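Epidermin biosynthesis protein EpiD (Staphylococcus aureus, PDB 3QJG) probably catalyses the FMN-dependent oxidative decarboxylation of the C-terminal cysteine of the epidermin precursor peptide, a step in the biosynthesis of this lantibiotic. Local coordinates at residues T86-T89 / I90-A94; M119-R122 / M123-N126; N131-R134 / L135-Y139. One frame throughout, in Å; residues are numbered along the deposited sequence. Where two conformers were deposited one is given.

How the contacts relate
The three contacts follow one another along the chain. Contact 1 spans helix 87-94 and its N-cap; its first turn grips the FMN phosphate. Contact 2, its centre about 12 Å from that of contact 1, turns the end of strand 113-120 into helix 121-124 beside the flavin; Met119 CE comes 3.3 Å from Ser87 N, tying the two together. Contact 3, on helix 127-138, has its centre about 11 Å from that of contact 1 and stays clear of the cofactor, the Ile133 side chain about 11 Å from an FMN. It backs the phosphate-binding helix: Asn132 ND2 is 2.9 Å from Asn91 OD1, a probable hydrogen bond. Contacts 2 and 3 meet where Trp124 CZ3 packs on Ile133 CG1.

Contact 1: T86-T89 / I90-A94; sequences TSNT and INKIA. With FMN (flavin mononucleotide), chain M.
The first turn of helix 87-94, where Thr86 O accepts from Ile90 N, is an N-capped helix N-terminus that binds the FMN phosphate. Thr86 is the N-cap: its OG1 accepts from Thr89 N at 3.1 Å with a nearly straight N-H...O angle of 165°. The same OG1 also donates to FMN O2P at 2.6 Å. Its first torsion of 54° sets OG1 between the backbone N and the carbonyl carbon, where it can serve both partners, and leaves CG2 lying 3.4 Å from flavin C2.

O2P collects two further donors, Thr89 OG1 at 2.8 Å and Asn88 ND2 at 2.9 Å, so three side chains grip a single phosphate oxygen. The N-terminal end of the helix dipole probably adds to the attraction. At the pyrimidine edge of the flavin, Ser87 N donates to O2, so this one turn holds both the phosphate and the pyrimidine side of the isoalloxazine.

Further along, Lys92 crosses Asn88, its bent chain bringing CE 3.5 Å from Asn88 OD1. That oxygen accepts from Cys98 N of the second subunit, while Lys92 NZ forms salt bridges to Asp99 of its own chain and Asp99 of the second subunit, placing the site at a subunit interface. The Thr89 and Ile93 side chains lie alongside each other, pointing the same way, with Thr89 CG2 against Ile93 CD1. A water completes the polar cluster: it accepts from Asn88 ND2 and from Lys92 NZ, the latter at 2.6 Å, and donates to FMN O1P.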
loop_
_atom_site.group_PDB
_atom_site.type_symbol
_atom_site.label_atom_id
_atom_site.label_comp_id
_atom_site.label_asym_id
_atom_site.label_seq_id
_atom_site.Cartn_x
_atom_site.Cartn_y
_atom_site.Cartn_z
ATOM N N THR A 86 -12.264 10.011 -30.930
ATOM C CA THR A 86 -13.501 10.142 -30.223
ATOM C C THR A 86 -14.101 11.485 -30.422
ATOM O O THR A 86 -13.383 12.488 -30.687
ATOM C CB THR A 86 -13.315 9.996 -28.698
ATOM O OG1 THR A 86 -12.308 10.910 -28.225
ATOM C CG2 THR A 86 -12.934 8.566 -28.338
ATOM N N SER A 87 -15.418 11.522 -30.240
ATOM C CA SER A 87 -16.107 12.770 -30.182
ATOM C C SER A 87 -15.545 13.758 -29.131
ATOM O O SER A 87 -15.416 14.967 -29.426
ATOM C CB SER A 87 -17.568 12.502 -29.890
ATOM O OG SER A 87 -18.293 13.651 -30.163
ATOM N N ASN A 88 -15.194 13.272 -27.920
ATOM C CA ASN A 88 -14.630 14.140 -26.890
ATOM C C ASN A 88 -13.390 14.817 -27.315
ATOM O O ASN A 88 -13.263 16.022 -27.073
ATOM C CB ASN A 88 -14.352 13.325 -25.596
ATOM C CG ASN A 88 -13.515 14.041 -24.595
ATOM O OD1 ASN A 88 -13.991 14.924 -23.936
ATOM N ND2 ASN A 88 -12.230 13.554 -24.373
ATOM N N THR A 89 -12.393 14.028 -27.809
ATOM C CA THR A 89 -11.187 14.608 -28.273
ATOM C C THR A 89 -11.426 15.637 -29.423
ATOM O O THR A 89 -10.885 16.736 -29.376
ATOM C CB THR A 89 -10.168 13.533 -28.626
ATOM O OG1 THR A 89 -9.694 12.907 -27.419
ATOM C CG2 THR A 89 -9.003 14.093 -29.418
ATOM N N ILE A 90 -12.298 15.350 -30.383
ATOM C CA ILE A 90 -12.541 16.291 -31.502
ATOM C C ILE A 90 -13.075 17.648 -30.940
ATOM O O ILE A 90 -12.608 18.763 -31.311
ATOM C CB ILE A 90 -13.482 15.623 -32.560
ATOM C CG1 ILE A 90 -12.695 14.620 -33.390
ATOM C CG2 ILE A 90 -14.241 16.640 -33.482
ATOM C CD1 ILE A 90 -13.547 13.625 -34.149
ATOM N N ASN A 91 -14.007 17.527 -30.005
ATOM C CA ASN A 91 -14.681 18.683 -29.448
ATOM C C ASN A 91 -13.755 19.474 -28.457
ATOM O O ASN A 91 -13.838 20.720 -28.327
ATOM C CB ASN A 91 -15.969 18.263 -28.783
ATOM C CG ASN A 91 -16.967 17.728 -29.740
ATOM O OD1 ASN A 91 -17.129 18.253 -30.860
ATOM N ND2 ASN A 91 -17.641 16.652 -29.350
ATOM N N LYS A 92 -12.902 18.758 -27.755
ATOM C CA LYS A 92 -11.889 19.417 -26.939
ATOM C C LYS A 92 -10.908 20.178 -27.875
ATOM O O LYS A 92 -10.579 21.354 -27.620
ATOM C CB LYS A 92 -11.133 18.441 -26.044
ATOM C CG LYS A 92 -11.903 17.856 -24.836
ATOM C CD LYS A 92 -11.117 17.847 -23.596
ATOM C CE LYS A 92 -11.603 17.060 -22.409
ATOM N NZ LYS A 92 -10.375 16.503 -21.647
ATOM N N ILE A 93 -10.400 19.498 -28.911
ATOM C CA ILE A 93 -9.557 20.164 -29.883
ATOM C C ILE A 93 -10.238 21.367 -30.559
ATOM O O ILE A 93 -9.629 22.409 -30.653
ATOM C CB ILE A 93 -9.002 19.256 -30.934
ATOM C CG1 ILE A 93 -8.117 18.162 -30.290
ATOM C CG2 ILE A 93 -8.136 20.068 -31.858
ATOM C CD1 ILE A 93 -7.857 17.021 -31.185
ATOM N N ALA A 94 -11.508 21.229 -30.972
ATOM C CA ALA A 94 -12.171 22.319 -31.633
ATOM C C ALA A 94 -12.027 23.526 -30.728
ATOM O O ALA A 94 -11.854 24.615 -31.242
ATOM C CB ALA A 94 -13.660 21.997 -31.941
HETATM N N1 FMN M . -16.321 7.342 -27.619
HETATM C C2 FMN M . -16.178 7.717 -28.930
HETATM O O2 FMN M . -16.260 8.902 -29.229
HETATM N N3 FMN M . -15.989 6.785 -29.898
HETATM C C4 FMN M . -15.930 5.459 -29.595
HETATM O O4 FMN M . -15.774 4.705 -30.526
HETATM C C4A FMN M . -16.081 5.034 -28.277
HETATM N N5 FMN M . -16.019 3.703 -27.916
HETATM C C5A FMN M . -16.109 3.353 -26.606
HETATM C C6 FMN M . -16.098 2.011 -26.254
HETATM C C7 FMN M . -16.191 1.652 -24.925
HETATM C C7M FMN M . -16.147 0.217 -24.485
HETATM C C8 FMN M . -16.326 2.649 -23.951
HETATM C C8M FMN M . -16.491 2.323 -22.486
HETATM C C9 FMN M . -16.391 3.981 -24.305
HETATM C C9A FMN M . -16.282 4.348 -25.638
HETATM N N10 FMN M . -16.370 5.695 -25.988
HETATM C C10 FMN M . -16.261 6.017 -27.296
HETATM C "C1'" FMN M . -16.553 6.819 -25.001
HETATM C "C2'" FMN M . -15.232 7.543 -24.757
HETATM O "O2'" FMN M . -14.200 6.594 -24.423
HETATM C "C3'" FMN M . -15.504 8.570 -23.720
HETATM O "O3'" FMN M . -16.422 9.580 -24.201
HETATM C "C4'" FMN M . -14.207 9.218 -23.233
HETATM O "O4'" FMN M . -14.492 10.288 -22.347
HETATM C "C5'" FMN M . -13.410 9.838 -24.332
HETATM O "O5'" FMN M . -12.162 10.180 -23.757
HETATM P P FMN M . -10.888 10.529 -24.674
HETATM O O1P FMN M . -9.963 11.346 -23.827
HETATM O O2P FMN M . -11.357 11.289 -25.872
HETATM O O3P FMN M . -10.018 9.407 -25.061
HETATM O O HOH W 1 -10.061 14.023 -22.413
#

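Contact 2: M119-R122 / M123-N126; sequences MNLR and MWEN. With FMN (flavin mononucleotide), chain M.
The indole of Trp124 meets the thioether of Met119 at its edge, a Met-aromatic contact at the turn where strand 113-120 passes into helix 121-124. SD lies 5.3 Å from the centroid of the six-membered ring of Trp124 and 80° off the ring normal, and the two side chains cross at about a right angle. Leu121 CD1 lies near the ring plane at the five-membered ring, by Trp124 CD1. The second flat group is the flavin: Met119 CA stands 3.6 Å from its N3, and Met123 CE lies 3.9 Å from its O2, on the side of the isoalloxazine plane opposite to Thr86.

The Met119 chain reaches the indole because CG lies between the backbone N and the carbonyl carbon (chi1 65°). The methyl then continues toward Ser87 and Ile90 of helix 87-94, so this thioether bridges two elements of the FMN pocket. Met123 SD in turn rests against Asn120 CB, and the side chain packs on His70 of the second subunit.

Asn120 caps the short helix. Its OD1 accepts from Arg122 N at 2.9 Å, the donor standing above the carboxamide plane. Its backbone oxygen takes two donors of different quality: Trp124 N in the carbonyl plane, and Met123 N well above that plane with a bent N-H...O angle of 138°. Leu121 O accepts from Glu125 N. On the outer side the Leu121 and Glu125 side chains cross: Leu121 CD1 is 3.5 Å from Glu125 CG, and the carboxylate follows close along the leucine, with Glu125 OE2 3.7 Å from Leu121 CG.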
loop_
_atom_site.group_PDB
_atom_site.type_symbol
_atom_site.label_atom_id
_atom_site.label_comp_id
_atom_site.label_asym_id
_atom_site.label_seq_id
_atom_site.Cartn_x
_atom_site.Cartn_y
_atom_site.Cartn_z
ATOM N N MET A 119 -17.114 6.852 -33.859
ATOM C CA MET A 119 -18.080 7.071 -32.815
ATOM C C MET A 119 -19.467 6.697 -33.260
ATOM O O MET A 119 -19.747 6.638 -34.453
ATOM C CB MET A 119 -18.036 8.531 -32.418
ATOM C CG MET A 119 -18.491 9.477 -33.543
ATOM S SD MET A 119 -18.290 11.219 -33.139
ATOM C CE MET A 119 -16.561 11.385 -33.369
ATOM N N ASN A 120 -20.338 6.418 -32.302
ATOM C CA ASN A 120 -21.743 6.168 -32.610
ATOM C C ASN A 120 -22.304 7.296 -33.450
ATOM O O ASN A 120 -21.983 8.455 -33.227
ATOM C CB ASN A 120 -22.564 6.063 -31.330
ATOM C CG ASN A 120 -23.954 5.623 -31.589
ATOM O OD1 ASN A 120 -24.862 6.448 -31.663
ATOM N ND2 ASN A 120 -24.143 4.319 -31.763
ATOM N N LEU A 121 -23.124 6.960 -34.428
ATOM C CA LEU A 121 -23.789 7.983 -35.245
ATOM C C LEU A 121 -24.463 9.124 -34.447
ATOM O O LEU A 121 -24.470 10.264 -34.901
ATOM C CB LEU A 121 -24.853 7.325 -36.103
ATOM C CG LEU A 121 -25.518 8.207 -37.141
ATOM C CD1 LEU A 121 -24.455 8.819 -38.010
ATOM C CD2 LEU A 121 -26.466 7.328 -37.947
ATOM N N ARG A 122 -25.026 8.830 -33.273
ATOM C CA ARG A 122 -25.719 9.863 -32.470
ATOM C C ARG A 122 -24.762 10.934 -32.052
ATOM O O ARG A 122 -25.146 12.101 -31.921
ATOM C CB ARG A 122 -26.311 9.276 -31.179
ATOM C CG ARG A 122 -27.386 8.287 -31.421
ATOM C CD ARG A 122 -27.645 7.410 -30.218
ATOM N NE ARG A 122 -28.917 6.746 -30.461
ATOM C CZ ARG A 122 -29.102 5.448 -30.690
ATOM N NH1 ARG A 122 -28.092 4.586 -30.660
ATOM N NH2 ARG A 122 -30.339 5.012 -30.932
ATOM N N MET A 123 -23.515 10.532 -31.824
ATOM C CA MET A 123 -22.528 11.464 -31.377
ATOM C C MET A 123 -21.989 12.238 -32.570
ATOM O O MET A 123 -21.700 13.418 -32.456
ATOM C CB MET A 123 -21.428 10.738 -30.630
ATOM C CG MET A 123 -21.916 9.825 -29.478
ATOM S SD MET A 123 -20.592 8.680 -29.022
ATOM C CE MET A 123 -19.790 9.641 -27.745
ATOM N N TRP A 124 -21.862 11.558 -33.714
ATOM C CA TRP A 124 -21.416 12.176 -34.981
ATOM C C TRP A 124 -22.411 13.235 -35.404
ATOM O O TRP A 124 -22.049 14.285 -35.919
ATOM C CB TRP A 124 -21.296 11.119 -36.100
ATOM C CG TRP A 124 -20.716 11.630 -37.427
ATOM C CD1 TRP A 124 -21.271 11.488 -38.688
ATOM C CD2 TRP A 124 -19.472 12.322 -37.622
ATOM N NE1 TRP A 124 -20.475 12.086 -39.635
ATOM C CE2 TRP A 124 -19.361 12.597 -39.023
ATOM C CE3 TRP A 124 -18.464 12.764 -36.760
ATOM C CZ2 TRP A 124 -18.272 13.285 -39.575
ATOM C CZ3 TRP A 124 -17.354 13.448 -37.309
ATOM C CH2 TRP A 124 -17.281 13.711 -38.719
ATOM N N GLU A 125 -23.678 12.950 -35.184
ATOM C CA GLU A 125 -24.709 13.824 -35.677
ATOM C C GLU A 125 -25.138 14.813 -34.638
ATOM O O GLU A 125 -25.980 15.638 -34.895
ATOM C CB GLU A 125 -25.850 12.996 -36.242
ATOM C CG GLU A 125 -25.379 12.188 -37.431
ATOM C CD GLU A 125 -26.509 11.765 -38.327
ATOM O OE1 GLU A 125 -26.379 12.017 -39.544
ATOM O OE2 GLU A 125 -27.512 11.201 -37.822
ATOM N N ASN A 126 -24.520 14.775 -33.456
ATOM C CA ASN A 126 -24.760 15.825 -32.466
ATOM C C ASN A 126 -24.326 17.146 -33.117
ATOM O O ASN A 126 -23.240 17.192 -33.629
ATOM C CB ASN A 126 -23.963 15.518 -31.215
ATOM C CG ASN A 126 -24.139 16.546 -30.153
ATOM O OD1 ASN A 126 -23.911 17.717 -30.405
ATOM N ND2 ASN A 126 -24.502 16.120 -28.947
HETATM N N1 FMN M . -16.321 7.342 -27.619
HETATM C C2 FMN M . -16.178 7.717 -28.930
HETATM O O2 FMN M . -16.260 8.902 -29.229
HETATM N N3 FMN M . -15.989 6.785 -29.898
HETATM C C4 FMN M . -15.930 5.459 -29.595
HETATM O O4 FMN M . -15.774 4.705 -30.526
HETATM C C4A FMN M . -16.081 5.034 -28.277
HETATM N N5 FMN M . -16.019 3.703 -27.916
HETATM C C5A FMN M . -16.109 3.353 -26.606
HETATM C C6 FMN M . -16.098 2.011 -26.254
HETATM C C7 FMN M . -16.191 1.652 -24.925
HETATM C C7M FMN M . -16.147 0.217 -24.485
HETATM C C8 FMN M . -16.326 2.649 -23.951
HETATM C C8M FMN M . -16.491 2.323 -22.486
HETATM C C9 FMN M . -16.391 3.981 -24.305
HETATM C C9A FMN M . -16.282 4.348 -25.638
HETATM N N10 FMN M . -16.370 5.695 -25.988
HETATM C C10 FMN M . -16.261 6.017 -27.296
HETATM C "C1'" FMN M . -16.553 6.819 -25.001
HETATM C "C2'" FMN M . -15.232 7.543 -24.757
HETATM O "O2'" FMN M . -14.200 6.594 -24.423
HETATM C "C3'" FMN M . -15.504 8.570 -23.720
HETATM O "O3'" FMN M . -16.422 9.580 -24.201
HETATM C "C4'" FMN M . -14.207 9.218 -23.233
HETATM O "O4'" FMN M . -14.492 10.288 -22.347
HETATM C "C5'" FMN M . -13.410 9.838 -24.332
HETATM O "O5'" FMN M . -12.162 10.180 -23.757
HETATM P P FMN M . -10.888 10.529 -24.674
HETATM O O1P FMN M . -9.963 11.346 -23.827
HETATM O O2P FMN M . -11.357 11.289 -25.872
HETATM O O3P FMN M . -10.018 9.407 -25.061
#

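Contact 3: N131-R134 / L135-Y139; sequences NNIR and LLKDY
Asn132 and Leu136 carry the tight, buried side of this stretch of helix 127-138, joined by the bond from Leu136 N to Asn132 O at 2.8 Å. Leu136 CG folds over that same carbonyl, 3.3 Å from Asn132 O, because it lies anti to its own carbonyl carbon (chi1 -76°) and beside the backbone N. From the residue before Leu136, Leu135 CD2 comes obliquely to within 4.0 Å of Asn132 OD1, a distant touch by comparison. The regular i to i+4 pattern continues with Leu135 N to Asn131 O, Lys137 N to Ile133 O and Asp138 N to Arg134 O, the last the straightest at 171°.

The solvent side is looser. Arg134, Lys137 and Asp138 are exposed there, and the chief side-chain contact across the segments is made by the aliphatic part of a lysine: Lys137, extended beyond CG, crosses Ile133 so that its CE lies 3.8 Å from Ile133 CG2. At the C-terminal end Tyr139 leaves helical geometry, yet its N still donates to Leu135 O at 3.0 Å. That oxygen also stands over one face of the Tyr139 ring, offset toward the rim.

The buried side faces helix 87-94, with Ile133 and Leu136 on Ile90, Leu136 on Ile93, and the Asn132 amide turned to Asn91. Ile133 and Lys137 meet Ile143 of strand 142-143, and Asn131 ND2 reaches across to Tyr139 OH of the second subunit, so the helix lies between the core of its own chain and a subunit interface.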
loop_
_atom_site.group_PDB
_atom_site.type_symbol
_atom_site.label_atom_id
_atom_site.label_comp_id
_atom_site.label_asym_id
_atom_site.label_seq_id
_atom_site.Cartn_x
_atom_site.Cartn_y
_atom_site.Cartn_z
ATOM N N ASN A 131 -20.627 21.133 -35.603
ATOM C CA ASN A 131 -20.121 22.513 -35.684
ATOM C C ASN A 131 -18.567 22.557 -35.533
ATOM O O ASN A 131 -17.868 23.357 -36.159
ATOM C CB ASN A 131 -20.664 23.310 -34.547
ATOM C CG ASN A 131 -22.130 23.545 -34.657
ATOM O OD1 ASN A 131 -22.737 23.312 -35.695
ATOM N ND2 ASN A 131 -22.720 24.018 -33.594
ATOM N N ASN A 132 -18.088 21.722 -34.622
ATOM C CA ASN A 132 -16.670 21.618 -34.317
ATOM C C ASN A 132 -15.861 21.025 -35.428
ATOM O O ASN A 132 -14.745 21.465 -35.677
ATOM C CB ASN A 132 -16.487 20.862 -32.993
ATOM C CG ASN A 132 -16.762 21.732 -31.784
ATOM O OD1 ASN A 132 -16.778 22.941 -31.905
ATOM N ND2 ASN A 132 -16.960 21.122 -30.602
ATOM N N ILE A 133 -16.367 19.987 -36.081
ATOM C CA ILE A 133 -15.732 19.459 -37.287
ATOM C C ILE A 133 -15.586 20.525 -38.379
ATOM O O ILE A 133 -14.508 20.656 -38.958
ATOM C CB ILE A 133 -16.487 18.244 -37.831
ATOM C CG1 ILE A 133 -16.234 17.013 -36.955
ATOM C CG2 ILE A 133 -16.124 17.979 -39.327
ATOM C CD1 ILE A 133 -14.792 16.314 -37.157
ATOM N N ARG A 134 -16.634 21.342 -38.605
ATOM C CA ARG A 134 -16.608 22.435 -39.579
ATOM C C ARG A 134 -15.577 23.508 -39.266
ATOM O O ARG A 134 -14.885 23.981 -40.175
ATOM C CB ARG A 134 -17.982 23.131 -39.656
ATOM C CG ARG A 134 -19.122 22.278 -40.170
ATOM C CD ARG A 134 -20.349 23.172 -40.488
ATOM N NE ARG A 134 -21.228 23.396 -39.326
ATOM C CZ ARG A 134 -22.329 22.683 -39.042
ATOM N NH1 ARG A 134 -22.734 21.666 -39.816
ATOM N NH2 ARG A 134 -23.036 22.987 -37.971
ATOM N N LEU A 135 -15.515 23.904 -37.983
ATOM C CA LEU A 135 -14.470 24.793 -37.450
ATOM C C LEU A 135 -13.065 24.192 -37.575
ATOM O O LEU A 135 -12.083 24.839 -37.949
ATOM C CB LEU A 135 -14.724 24.998 -35.967
ATOM C CG LEU A 135 -15.133 26.318 -35.360
ATOM C CD1 LEU A 135 -16.409 26.951 -35.967
ATOM C CD2 LEU A 135 -15.233 26.129 -33.791
ATOM N N LEU A 136 -12.931 22.941 -37.230
ATOM C CA LEU A 136 -11.606 22.322 -37.395
ATOM C C LEU A 136 -11.159 22.428 -38.873
ATOM O O LEU A 136 -10.000 22.826 -39.171
ATOM C CB LEU A 136 -11.623 20.907 -36.847
ATOM C CG LEU A 136 -11.584 20.779 -35.313
ATOM C CD1 LEU A 136 -11.772 19.268 -34.911
ATOM C CD2 LEU A 136 -10.231 21.309 -34.676
ATOM N N LYS A 137 -12.088 22.179 -39.798
ATOM C CA LYS A 137 -11.811 22.353 -41.262
ATOM C C LYS A 137 -11.456 23.778 -41.560
ATOM O O LYS A 137 -10.426 24.030 -42.161
ATOM C CB LYS A 137 -12.993 21.936 -42.145
ATOM C CG LYS A 137 -13.369 20.470 -42.016
ATOM C CD LYS A 137 -14.604 20.072 -42.799
ATOM C CE LYS A 137 -14.775 18.560 -42.782
ATOM N NZ LYS A 137 -16.137 18.190 -43.249
ATOM N N ASP A 138 -12.285 24.732 -41.111
ATOM C CA ASP A 138 -11.929 26.158 -41.223
ATOM C C ASP A 138 -10.452 26.465 -40.796
ATOM O O ASP A 138 -9.781 27.274 -41.396
ATOM C CB ASP A 138 -12.863 27.047 -40.394
ATOM C CG ASP A 138 -14.280 27.100 -40.921
ATOM O OD1 ASP A 138 -14.622 26.490 -41.957
ATOM O OD2 ASP A 138 -15.095 27.771 -40.260
ATOM N N TYR A 139 -9.967 25.831 -39.752
ATOM C CA TYR A 139 -8.667 26.153 -39.224
ATOM C C TYR A 139 -7.589 25.289 -39.768
ATOM O O TYR A 139 -6.457 25.304 -39.267
ATOM C CB TYR A 139 -8.632 25.958 -37.731
ATOM C CG TYR A 139 -9.684 26.668 -36.934
ATOM C CD1 TYR A 139 -10.045 27.967 -37.185
ATOM C CD2 TYR A 139 -10.234 26.031 -35.842
ATOM C CE1 TYR A 139 -11.001 28.593 -36.386
ATOM C CE2 TYR A 139 -11.148 26.635 -35.050
ATOM C CZ TYR A 139 -11.519 27.895 -35.306
ATOM O OH TYR A 139 -12.431 28.392 -34.448
#